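Local coordinates for protein Cg10997-pa (PDB 2YV7) that might insert into membranes and form chloride ion channels whose activity depends on pH, and adopts a GST-like fold in its soluble state, at residues Leu114-Ile125 / Leu166-Glu177. Sequence-based numbering, arbitrary orientation.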
loop_
_atom_site.group_PDB
_atom_site.type_symbol
_atom_site.label_atom_id
_atom_site.label_comp_id
_atom_site.label_asym_id
_atom_site.label_seq_id
_atom_site.Cartn_x
_atom_site.Cartn_y
_atom_site.Cartn_z
ATOM N N LEU A 114 -0.487 -16.255 -2.078
ATOM C CA LEU A 114 -0.706 -14.811 -2.109
ATOM C C LEU A 114 -0.030 -14.233 -3.369
ATOM O O LEU A 114 -0.525 -13.287 -4.009
ATOM C CB LEU A 114 -0.130 -14.179 -0.841
ATOM C CG LEU A 114 -0.443 -12.728 -0.497
ATOM C CD1 LEU A 114 -1.927 -12.614 -0.192
ATOM C CD2 LEU A 114 0.411 -12.228 0.692
ATOM N N PHE A 115 1.112 -14.793 -3.716
ATOM C CA PHE A 115 1.828 -14.379 -4.899
ATOM C C PHE A 115 1.378 -15.148 -6.146
ATOM O O PHE A 115 2.119 -15.930 -6.714
ATOM C CB PHE A 115 3.332 -14.385 -4.645
ATOM C CG PHE A 115 3.786 -13.246 -3.770
ATOM C CD1 PHE A 115 3.570 -13.272 -2.396
ATOM C CD2 PHE A 115 4.401 -12.118 -4.331
ATOM C CE1 PHE A 115 3.985 -12.226 -1.575
ATOM C CE2 PHE A 115 4.815 -11.037 -3.519
ATOM C CZ PHE A 115 4.598 -11.087 -2.128
ATOM N N VAL A 116 0.131 -14.898 -6.552
ATOM C CA VAL A 116 -0.488 -15.487 -7.759
ATOM C C VAL A 116 0.402 -15.159 -8.937
ATOM O O VAL A 116 1.001 -14.094 -8.959
ATOM C CB VAL A 116 -1.915 -14.887 -8.042
ATOM C CG1 VAL A 116 -2.523 -15.423 -9.370
ATOM C CG2 VAL A 116 -2.865 -15.155 -6.903
ATOM N N GLN A 117 0.502 -16.079 -9.896
ATOM C CA GLN A 117 1.193 -15.806 -11.155
ATOM C C GLN A 117 0.194 -15.244 -12.155
ATOM O O GLN A 117 -0.754 -15.920 -12.565
ATOM C CB GLN A 117 1.898 -17.057 -11.716
ATOM C CG GLN A 117 2.715 -17.867 -10.698
ATOM C CD GLN A 117 4.124 -17.310 -10.453
ATOM O OE1 GLN A 117 4.296 -16.192 -9.942
ATOM N NE2 GLN A 117 5.144 -18.114 -10.791
ATOM N N ASP A 118 0.373 -13.968 -12.501
ATOM C CA ASP A 118 -0.491 -13.311 -13.465
ATOM C C ASP A 118 0.319 -12.186 -14.113
ATOM O O ASP A 118 0.306 -11.055 -13.640
ATOM C CB ASP A 118 -1.780 -12.811 -12.799
ATOM C CG ASP A 118 -2.813 -12.304 -13.811
ATOM O OD1 ASP A 118 -2.400 -11.711 -14.834
ATOM O OD2 ASP A 118 -4.045 -12.485 -13.592
ATOM N N LYS A 119 1.033 -12.499 -15.192
ATOM C CA LYS A 119 1.869 -11.512 -15.871
ATOM C C LYS A 119 1.041 -10.368 -16.440
ATOM O O LYS A 119 1.519 -9.238 -16.530
ATOM C CB LYS A 119 2.689 -12.168 -16.999
ATOM C CG LYS A 119 3.746 -13.135 -16.507
ATOM C CD LYS A 119 4.903 -13.238 -17.496
ATOM C CE LYS A 119 6.080 -14.103 -16.964
ATOM N NZ LYS A 119 6.638 -13.632 -15.643
ATOM N N GLU A 120 -0.194 -10.677 -16.822
ATOM C CA GLU A 120 -1.146 -9.713 -17.321
ATOM C C GLU A 120 -1.369 -8.573 -16.299
ATOM O O GLU A 120 -1.269 -7.342 -16.630
ATOM C CB GLU A 120 -2.442 -10.455 -17.662
ATOM C CG GLU A 120 -3.512 -9.662 -18.382
ATOM C CD GLU A 120 -4.470 -10.568 -19.181
ATOM O OE1 GLU A 120 -4.015 -11.143 -20.203
ATOM O OE2 GLU A 120 -5.670 -10.674 -18.799
ATOM N N VAL A 121 -1.628 -9.000 -15.068
ATOM C CA VAL A 121 -1.832 -8.072 -13.981
ATOM C C VAL A 121 -0.533 -7.323 -13.635
ATOM O O VAL A 121 -0.577 -6.111 -13.425
ATOM C CB VAL A 121 -2.505 -8.711 -12.761
ATOM C CG1 VAL A 121 -2.592 -7.666 -11.631
ATOM C CG2 VAL A 121 -3.912 -9.219 -13.127
ATOM N N ALA A 122 0.598 -8.012 -13.549
ATOM C CA ALA A 122 1.880 -7.307 -13.308
ATOM C C ALA A 122 2.054 -6.195 -14.313
ATOM O O ALA A 122 2.366 -5.065 -13.960
ATOM C CB ALA A 122 3.026 -8.234 -13.432
ATOM N N THR A 123 1.824 -6.499 -15.584
ATOM C CA THR A 123 2.109 -5.493 -16.615
ATOM C C THR A 123 1.083 -4.359 -16.516
ATOM O O THR A 123 1.388 -3.171 -16.741
ATOM C CB THR A 123 1.959 -6.126 -17.998
ATOM O OG1 THR A 123 2.981 -7.119 -18.190
ATOM C CG2 THR A 123 2.128 -5.011 -19.072
ATOM N N LEU A 124 -0.156 -4.749 -16.209
ATOM C CA LEU A 124 -1.259 -3.801 -16.037
ATOM C C LEU A 124 -0.920 -2.673 -15.060
ATOM O O LEU A 124 -1.241 -1.527 -15.295
ATOM C CB LEU A 124 -2.541 -4.510 -15.598
ATOM C CG LEU A 124 -3.781 -3.656 -15.276
ATOM C CD1 LEU A 124 -4.361 -3.196 -16.611
ATOM C CD2 LEU A 124 -4.785 -4.540 -14.524
ATOM N N ILE A 125 -0.363 -3.022 -13.897
ATOM C CA ILE A 125 -0.163 -2.001 -12.874
ATOM C C ILE A 125 1.239 -1.371 -12.855
ATOM O O ILE A 125 1.490 -0.419 -12.136
ATOM C CB ILE A 125 -0.535 -2.539 -11.495
ATOM C CG1 ILE A 125 0.423 -3.677 -11.045
ATOM C CG2 ILE A 125 -2.005 -3.073 -11.514
ATOM C CD1 ILE A 125 0.175 -4.173 -9.536
ATOM N N LEU A 166 -8.094 -7.992 -8.191
ATOM C CA LEU A 166 -7.482 -7.972 -9.522
ATOM C C LEU A 166 -7.435 -9.366 -10.203
ATOM O O LEU A 166 -7.483 -9.457 -11.415
ATOM C CB LEU A 166 -6.042 -7.470 -9.490
ATOM C CG LEU A 166 -5.900 -5.971 -9.309
ATOM C CD1 LEU A 166 -4.520 -5.597 -8.810
ATOM C CD2 LEU A 166 -6.172 -5.247 -10.679
ATOM N N THR A 167 -7.215 -10.425 -9.451
ATOM C CA THR A 167 -7.010 -11.731 -10.090
ATOM C C THR A 167 -8.108 -12.728 -9.714
ATOM O O THR A 167 -8.008 -13.908 -10.071
ATOM C CB THR A 167 -5.657 -12.370 -9.712
ATOM O OG1 THR A 167 -5.710 -12.646 -8.316
ATOM C CG2 THR A 167 -4.458 -11.412 -9.993
ATOM N N GLY A 168 -9.134 -12.261 -9.015
ATOM C CA GLY A 168 -10.246 -13.117 -8.528
ATOM C C GLY A 168 -10.965 -12.556 -7.323
ATOM O O GLY A 168 -10.861 -11.353 -7.050
ATOM N N ASP A 169 -11.683 -13.401 -6.562
ATOM C CA ASP A 169 -12.408 -12.870 -5.423
ATOM C C ASP A 169 -11.621 -12.814 -4.116
ATOM O O ASP A 169 -12.162 -12.371 -3.128
ATOM C CB ASP A 169 -13.775 -13.528 -5.255
ATOM C CG ASP A 169 -14.656 -13.407 -6.523
ATOM O OD1 ASP A 169 -14.692 -12.305 -7.157
ATOM O OD2 ASP A 169 -15.332 -14.425 -6.890
ATOM N N THR A 170 -10.374 -13.295 -4.134
ATOM C CA THR A 170 -9.455 -13.277 -3.005
ATOM C C THR A 170 -8.325 -12.272 -3.285
ATOM O O THR A 170 -7.884 -12.164 -4.439
ATOM C CB THR A 170 -8.797 -14.700 -2.856
ATOM O OG1 THR A 170 -9.764 -15.612 -2.332
ATOM C CG2 THR A 170 -7.569 -14.697 -1.924
ATOM N N MET A 171 -7.859 -11.593 -2.240
ATOM C CA MET A 171 -6.705 -10.704 -2.324
ATOM C C MET A 171 -5.457 -11.429 -2.757
ATOM O O MET A 171 -5.178 -12.547 -2.303
ATOM C CB MET A 171 -6.465 -9.986 -0.981
ATOM C CG MET A 171 -7.507 -8.980 -0.649
ATOM S SD MET A 171 -7.154 -7.459 -1.574
ATOM C CE MET A 171 -5.545 -6.985 -0.948
ATOM N N CYS A 172 -4.696 -10.791 -3.655
ATOM C CA CYS A 172 -3.332 -11.239 -3.901
ATOM C C CYS A 172 -2.301 -10.112 -3.758
ATOM O O CYS A 172 -2.632 -8.925 -3.460
ATOM C CB CYS A 172 -3.196 -11.896 -5.287
ATOM S SG CYS A 172 -3.369 -10.699 -6.585
ATOM N N CYS A 173 -1.054 -10.471 -3.986
ATOM C CA CYS A 173 0.093 -9.560 -3.921
ATOM C C CYS A 173 -0.126 -8.250 -4.710
ATOM O O CYS A 173 0.369 -7.166 -4.321
ATOM C CB CYS A 173 1.403 -10.240 -4.370
ATOM S SG CYS A 173 1.307 -10.952 -6.021
ATOM N N PHE A 174 -0.772 -8.374 -5.872
ATOM C CA PHE A 174 -0.907 -7.222 -6.776
ATOM C C PHE A 174 -1.891 -6.229 -6.194
ATOM O O PHE A 174 -1.738 -5.025 -6.402
ATOM C CB PHE A 174 -1.391 -7.666 -8.167
ATOM C CG PHE A 174 -0.414 -8.634 -8.868
ATOM C CD1 PHE A 174 0.868 -8.211 -9.178
ATOM C CD2 PHE A 174 -0.812 -9.908 -9.232
ATOM C CE1 PHE A 174 1.806 -9.104 -9.839
ATOM C CE2 PHE A 174 0.100 -10.781 -9.851
ATOM C CZ PHE A 174 1.376 -10.360 -10.172
ATOM N N ASP A 175 -2.899 -6.723 -5.476
ATOM C CA ASP A 175 -3.841 -5.841 -4.773
ATOM C C ASP A 175 -3.121 -5.018 -3.690
ATOM O O ASP A 175 -3.331 -3.795 -3.544
ATOM C CB ASP A 175 -4.974 -6.658 -4.197
ATOM C CG ASP A 175 -5.748 -7.338 -5.276
ATOM O OD1 ASP A 175 -6.337 -6.592 -6.144
ATOM O OD2 ASP A 175 -5.664 -8.572 -5.290
ATOM N N CYS A 176 -2.235 -5.676 -2.937
ATOM C CA CYS A 176 -1.507 -4.972 -1.891
ATOM C C CYS A 176 -0.514 -3.956 -2.472
ATOM O O CYS A 176 -0.109 -2.972 -1.799
ATOM C CB CYS A 176 -0.772 -6.014 -0.990
ATOM S SG CYS A 176 -1.925 -7.203 -0.308
ATOM N N GLU A 177 -0.113 -4.111 -3.754
ATOM C CA GLU A 177 0.695 -3.072 -4.409
ATOM C C GLU A 177 -0.260 -1.942 -4.942
ATOM O O GLU A 177 0.103 -0.768 -4.881
ATOM C CB GLU A 177 1.429 -3.650 -5.634
ATOM C CG GLU A 177 2.430 -2.691 -6.273
ATOM C CD GLU A 177 3.174 -3.306 -7.458
ATOM O OE1 GLU A 177 3.594 -4.516 -7.382
ATOM O OE2 GLU A 177 3.343 -2.571 -8.449
HETATM O O HOH W 1 2.036 -0.408 -9.325
#
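Phe174 wedges its ring between Val121 and Ala122 on one face and the sulfur of its own neighbour, Cys173, on the other, so that one aromatic side chain packs between the short helix 119-125 and the start of helix 173-193. The short helical segments 119-125 and 173-177 run 9° apart, their axes 10.7 Å from each other. Val121 CG1 sits 3.6 Å from Phe174 CG, while Ala122 CB lies 3.9 Å from Phe174 CE1. Farther along, Ile125 carries CG1 between its backbone N and carbonyl carbon (chi1 66°), which brings CD1 over to Phe174 CB, 4.1 Å away, and against the carboxylate of Glu177. A water donates to both Ile125 O and Glu177 OE2, the latter at 2.7 Å, bridging the helices beyond this methyl group.

Cys173 works in two directions. Its SG, likewise held between backbone N and carbonyl carbon (chi1 56°), stands over the centre of the Phe174 ring, whereas its CB makes a CH-pi contact 3.7 Å from the centroid of the Phe115 ring. Phe115 in turn packs on helix 97-107. Beside it, Cys173 N donates to Leu114 O at 2.9 Å, tying the helix start to the inverse gamma turn centred on Phe115. Cys172 and Asp175 complete a capping box, with Cys172 N bound to Asp175 OD2 at 2.9 Å.

Replacing Phe174 with alanine would probably open a gap between the helices, leaving Val121 CG1, Ala122 CB and the sulfur of Cys173 without the ring they pack against. The chemistry thus divides the labour: apolar groups and sulfur fill the interface inside the all-helical part of the GST fold, while backbone and carboxylate bonds fix where helix 173-193 begins.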